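Local coordinates for protein fervidolysin (Fervidobacterium pennivorans, PDB 1R6V) that degrades keratin into peptides as a subtilisin-like serine protease, allowing its bacterium to grow on native feathers, at residues I141-Q146 against V431-A436; E149-T154 against L394-P399. The protein carries 1 engineered substitution. All blocks are in the same frame, centred on the assembly; numbering follows the deposited sequence.

Overall arrangement
Both contacts lie in the subtilisin-like catalytic domain, on the same side of the chain's centre, with centres about 12 Å apart. Contact 1 is the more buried, with four of seven touching residues buried and none exposed; contact 2 lies nearer the surface, with two buried and Glu150 exposed. Around helix 145-150, contact 1 uses the turn leading into it, through Ile141, Gly142 and Val143, and contact 2 its end and the loop beyond. Contact 1 meets helix 433-438 through one backbone bond, a water bridge and apolar packing. Contact 2 meets helix 380-397 through a side-chain amide oxygen that takes three backbone N-H groups, and a salt bridge. Ala436 packs on Leu394, linking them directly.

Contact 1: I141-Q146 against V431-A436; sequences IGVTQQ and VKLDAA
Ile141 and Leu433 are joined by the one direct hydrogen bond between 141-146 and 431-436, from Leu433 N to Ile141 O at 2.8 Å. The donor lies in the carbonyl plane, with a C=O...N angle of 157°, although the N-H itself is bent away from the straight line. The same oxygen receives a CA-H...O contact from Lys432, whose CA is 3.6 Å away, so two consecutive residues of 431-436 close on one carbonyl.

Water extends the polar side. A single molecule donates to Gly142 O at 3.0 Å and to Asp434 OD2 at 2.6 Å, bridging the glycine carbonyl to the carboxylate. Asp434 CG sits between its own backbone N and carbonyl carbon (chi1 55°), which brings the carboxylate over Gly142 CA. Gly142, with no CB, lets the carboxylate lie this close, and its positive phi also suits glycine.

The backbone here is a helix end meeting a helix start. Gly142 closes helix 136-140 in a Schellman motif, and Lys432 holds the N-cap position of helix 433-438. The lysine chain bends at chi2 (-71°), and its NZ reaches back to Ala140 O, adding a link to the terminating helix.

Apolar contacts occupy the buried side. The Ile141 and Val431 side chains run alongside each other in the same direction, with Ile141 CG2 3.6 Å from Val431 CG1. That methyl also lies against Val431 O, a buried carbonyl oxygen with no hydrogen-bonding partner in the model. Val143 meets Leu433 through single methyls, CG2 to CD1 at 3.8 Å. Val390 of helix 380-397 touches both Ile141 and Leu433, while Trp148 packs on Val143.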
# COMPACT_ATOMS: atom_id res chain seq x y z
N ILE A 141 -10.35 27.60 7.75
CA ILE A 141 -9.06 27.48 7.07
C ILE A 141 -8.51 28.81 6.56
O ILE A 141 -7.45 28.85 5.95
CB ILE A 141 -9.09 26.42 5.92
CG1 ILE A 141 -10.09 26.81 4.83
CG2 ILE A 141 -9.41 25.05 6.53
CD1 ILE A 141 -10.10 25.87 3.60
N GLY A 142 -9.24 29.90 6.81
CA GLY A 142 -8.76 31.21 6.39
C GLY A 142 -9.10 31.69 4.99
O GLY A 142 -8.46 32.60 4.47
N VAL A 143 -10.11 31.09 4.37
CA VAL A 143 -10.50 31.51 3.04
C VAL A 143 -11.19 32.88 3.07
O VAL A 143 -11.96 33.17 3.98
CB VAL A 143 -11.49 30.50 2.41
CG1 VAL A 143 -12.09 31.09 1.15
CG2 VAL A 143 -10.79 29.19 2.13
N THR A 144 -10.87 33.74 2.11
CA THR A 144 -11.55 35.03 2.00
C THR A 144 -11.63 35.32 0.51
O THR A 144 -10.87 34.75 -0.28
CB THR A 144 -10.81 36.20 2.72
OG1 THR A 144 -9.57 36.49 2.05
CG2 THR A 144 -10.54 35.85 4.18
N GLN A 145 -12.56 36.17 0.11
CA GLN A 145 -12.67 36.50 -1.30
C GLN A 145 -11.39 37.17 -1.77
O GLN A 145 -10.93 36.96 -2.89
CB GLN A 145 -13.89 37.39 -1.57
CG GLN A 145 -15.22 36.67 -1.34
CD GLN A 145 -16.39 37.40 -1.98
OE1 GLN A 145 -16.46 37.53 -3.20
NE2 GLN A 145 -17.32 37.87 -1.16
N GLN A 146 -10.79 37.98 -0.90
CA GLN A 146 -9.56 38.66 -1.25
C GLN A 146 -8.47 37.63 -1.55
O GLN A 146 -7.70 37.79 -2.50
CB GLN A 146 -9.11 39.56 -0.10
CG GLN A 146 -7.97 40.48 -0.46
CD GLN A 146 -7.66 41.48 0.64
OE1 GLN A 146 -8.55 42.19 1.12
NE2 GLN A 146 -6.40 41.54 1.06
N VAL A 431 -5.22 22.95 9.19
CA VAL A 431 -4.65 23.47 7.96
C VAL A 431 -5.11 24.93 7.79
O VAL A 431 -6.27 25.27 8.03
CB VAL A 431 -5.09 22.61 6.73
CG1 VAL A 431 -6.59 22.76 6.49
CG2 VAL A 431 -4.29 23.01 5.48
N LYS A 432 -4.19 25.80 7.37
CA LYS A 432 -4.48 27.21 7.17
C LYS A 432 -4.07 27.66 5.78
O LYS A 432 -2.87 27.81 5.49
CB LYS A 432 -3.77 28.04 8.24
CG LYS A 432 -4.44 27.98 9.60
CD LYS A 432 -5.74 28.75 9.54
CE LYS A 432 -6.33 28.97 10.91
NZ LYS A 432 -7.61 29.71 10.78
N LEU A 433 -5.06 27.87 4.92
CA LEU A 433 -4.81 28.29 3.55
C LEU A 433 -4.16 29.67 3.50
O LEU A 433 -3.24 29.91 2.72
CB LEU A 433 -6.12 28.34 2.75
CG LEU A 433 -6.13 28.10 1.23
CD1 LEU A 433 -7.32 28.83 0.63
CD2 LEU A 433 -4.85 28.54 0.57
N ASP A 434 -4.64 30.59 4.33
CA ASP A 434 -4.07 31.92 4.29
C ASP A 434 -2.59 31.94 4.66
O ASP A 434 -1.78 32.55 3.95
CB ASP A 434 -4.89 32.94 5.12
CG ASP A 434 -5.10 32.52 6.57
OD1 ASP A 434 -4.67 31.43 6.99
OD2 ASP A 434 -5.73 33.32 7.32
N ALA A 435 -2.22 31.26 5.74
CA ALA A 435 -0.82 31.21 6.16
C ALA A 435 0.01 30.41 5.15
O ALA A 435 1.15 30.78 4.82
CB ALA A 435 -0.69 30.58 7.56
N ALA A 436 -0.55 29.32 4.64
CA ALA A 436 0.19 28.52 3.66
C ALA A 436 0.46 29.29 2.38
O ALA A 436 1.57 29.24 1.82
CB ALA A 436 -0.59 27.23 3.34
O HOH W 1 -7.50 34.85 6.14

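Contact 2: E149-T154 against L394-P399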
# COMPACT_ATOMS: atom_id res chain seq x y z
N GLU A 149 -8.55 36.23 -4.92
CA GLU A 149 -8.10 37.16 -5.95
C GLU A 149 -6.64 36.88 -6.28
O GLU A 149 -6.19 37.13 -7.41
CB GLU A 149 -8.25 38.61 -5.49
CG GLU A 149 -9.68 39.03 -5.25
CD GLU A 149 -9.81 40.54 -5.19
OE1 GLU A 149 -9.59 41.19 -6.23
OE2 GLU A 149 -10.11 41.07 -4.10
N GLU A 150 -5.89 36.36 -5.31
CA GLU A 150 -4.49 36.04 -5.55
C GLU A 150 -4.34 34.64 -6.15
O GLU A 150 -3.59 34.43 -7.11
CB GLU A 150 -3.67 36.14 -4.25
CG GLU A 150 -2.26 35.55 -4.37
CD GLU A 150 -1.41 35.71 -3.13
OE1 GLU A 150 -1.95 35.91 -2.02
OE2 GLU A 150 -0.17 35.61 -3.26
N ALA A 151 -5.07 33.68 -5.58
CA ALA A 151 -5.02 32.29 -6.04
C ALA A 151 -6.33 31.57 -5.69
O ALA A 151 -6.84 31.74 -4.59
CB ALA A 151 -3.84 31.58 -5.39
N SER A 152 -6.84 30.76 -6.61
CA SER A 152 -8.09 30.03 -6.41
C SER A 152 -8.08 28.62 -7.04
O SER A 152 -9.12 27.96 -7.10
CB SER A 152 -9.25 30.82 -7.00
OG SER A 152 -9.09 30.94 -8.40
N GLY A 153 -6.92 28.18 -7.51
CA GLY A 153 -6.83 26.86 -8.13
C GLY A 153 -6.90 26.87 -9.65
O GLY A 153 -7.03 25.82 -10.27
N THR A 154 -6.83 28.05 -10.26
CA THR A 154 -6.89 28.16 -11.71
C THR A 154 -5.94 27.21 -12.44
O THR A 154 -4.75 27.17 -12.15
CB THR A 154 -6.56 29.59 -12.15
OG1 THR A 154 -7.41 30.50 -11.44
CG2 THR A 154 -6.78 29.76 -13.64
N LEU A 394 -2.61 26.25 -3.64
CA LEU A 394 -1.16 26.39 -3.52
C LEU A 394 -0.42 26.07 -4.81
O LEU A 394 0.58 26.71 -5.13
CB LEU A 394 -0.60 25.50 -2.41
CG LEU A 394 -1.09 25.81 -0.99
CD1 LEU A 394 -0.54 24.77 -0.02
CD2 LEU A 394 -0.62 27.21 -0.57
N LEU A 395 -0.91 25.07 -5.55
CA LEU A 395 -0.23 24.69 -6.79
C LEU A 395 -0.33 25.78 -7.84
O LEU A 395 0.47 25.81 -8.77
CB LEU A 395 -0.78 23.36 -7.31
CG LEU A 395 -0.31 22.17 -6.44
CD1 LEU A 395 -1.02 20.91 -6.87
CD2 LEU A 395 1.22 22.01 -6.54
N GLN A 396 -1.31 26.66 -7.70
CA GLN A 396 -1.42 27.77 -8.65
C GLN A 396 -0.31 28.76 -8.33
O GLN A 396 0.37 29.27 -9.23
CB GLN A 396 -2.76 28.50 -8.53
CG GLN A 396 -2.81 29.74 -9.43
CD GLN A 396 -4.11 30.50 -9.29
OE1 GLN A 396 -5.09 29.99 -8.76
NE2 GLN A 396 -4.12 31.74 -9.77
N LYS A 397 -0.12 29.05 -7.05
CA LYS A 397 0.90 30.01 -6.65
C LYS A 397 2.33 29.49 -6.70
O LYS A 397 3.26 30.27 -6.95
CB LYS A 397 0.62 30.54 -5.24
CG LYS A 397 1.64 31.59 -4.80
CD LYS A 397 1.22 32.33 -3.54
CE LYS A 397 2.24 33.42 -3.18
NZ LYS A 397 1.85 34.18 -1.97
N PHE A 398 2.52 28.20 -6.46
CA PHE A 398 3.85 27.59 -6.46
C PHE A 398 3.82 26.45 -7.47
O PHE A 398 3.87 25.27 -7.12
CB PHE A 398 4.18 27.07 -5.06
CG PHE A 398 4.01 28.10 -3.98
CD1 PHE A 398 2.90 28.06 -3.13
CD2 PHE A 398 4.94 29.12 -3.83
CE1 PHE A 398 2.73 29.03 -2.15
CE2 PHE A 398 4.78 30.10 -2.85
CZ PHE A 398 3.67 30.06 -2.01
N PRO A 399 3.77 26.80 -8.77
CA PRO A 399 3.72 25.77 -9.80
C PRO A 399 4.86 24.77 -9.83
O PRO A 399 4.70 23.66 -10.32
CB PRO A 399 3.59 26.58 -11.09
CG PRO A 399 4.31 27.84 -10.77
CD PRO A 399 3.86 28.14 -9.36
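Gln396 reaches from the last turn of helix 380-397 into the loop after helix 145-150, where its OE1 accepts three consecutive backbone N-H groups. Its CG is anti to the backbone N (chi1 175°) and the chain runs extended, carrying the amide to the bend at 152-154. Gly153 N, at 2.9 Å from Gln396 OE1, approaches nearly in line with the C=O bond. Ser152 N and Thr154 N, at 2.9 and 3.0 Å from that oxygen, both stand out of the carbonyl plane, the latter by 57°. Thr154 also lies across the amide with its CB and OG1, while Ala151 CB is 3.9 Å from Gln396 OE1. A leucine in place of Gln396 would probably leave the three N-H groups without their shared acceptor and the bend freer to shift.

Glu150 and Lys397 form the second anchor, a salt bridge of 2.8 Å between Glu150 OE2 and Lys397 NZ. The ammonium group comes in on the syn side, 32° out of the carboxylate plane, and also donates to Leu437 O, tying in helix 433-438.

Here the end of the long helix whose first turn carries Ser381, the probable nucleophile of the charge relay system in the subtilisin fold, clasps the loop leading into strand 157-162 of the central sheet.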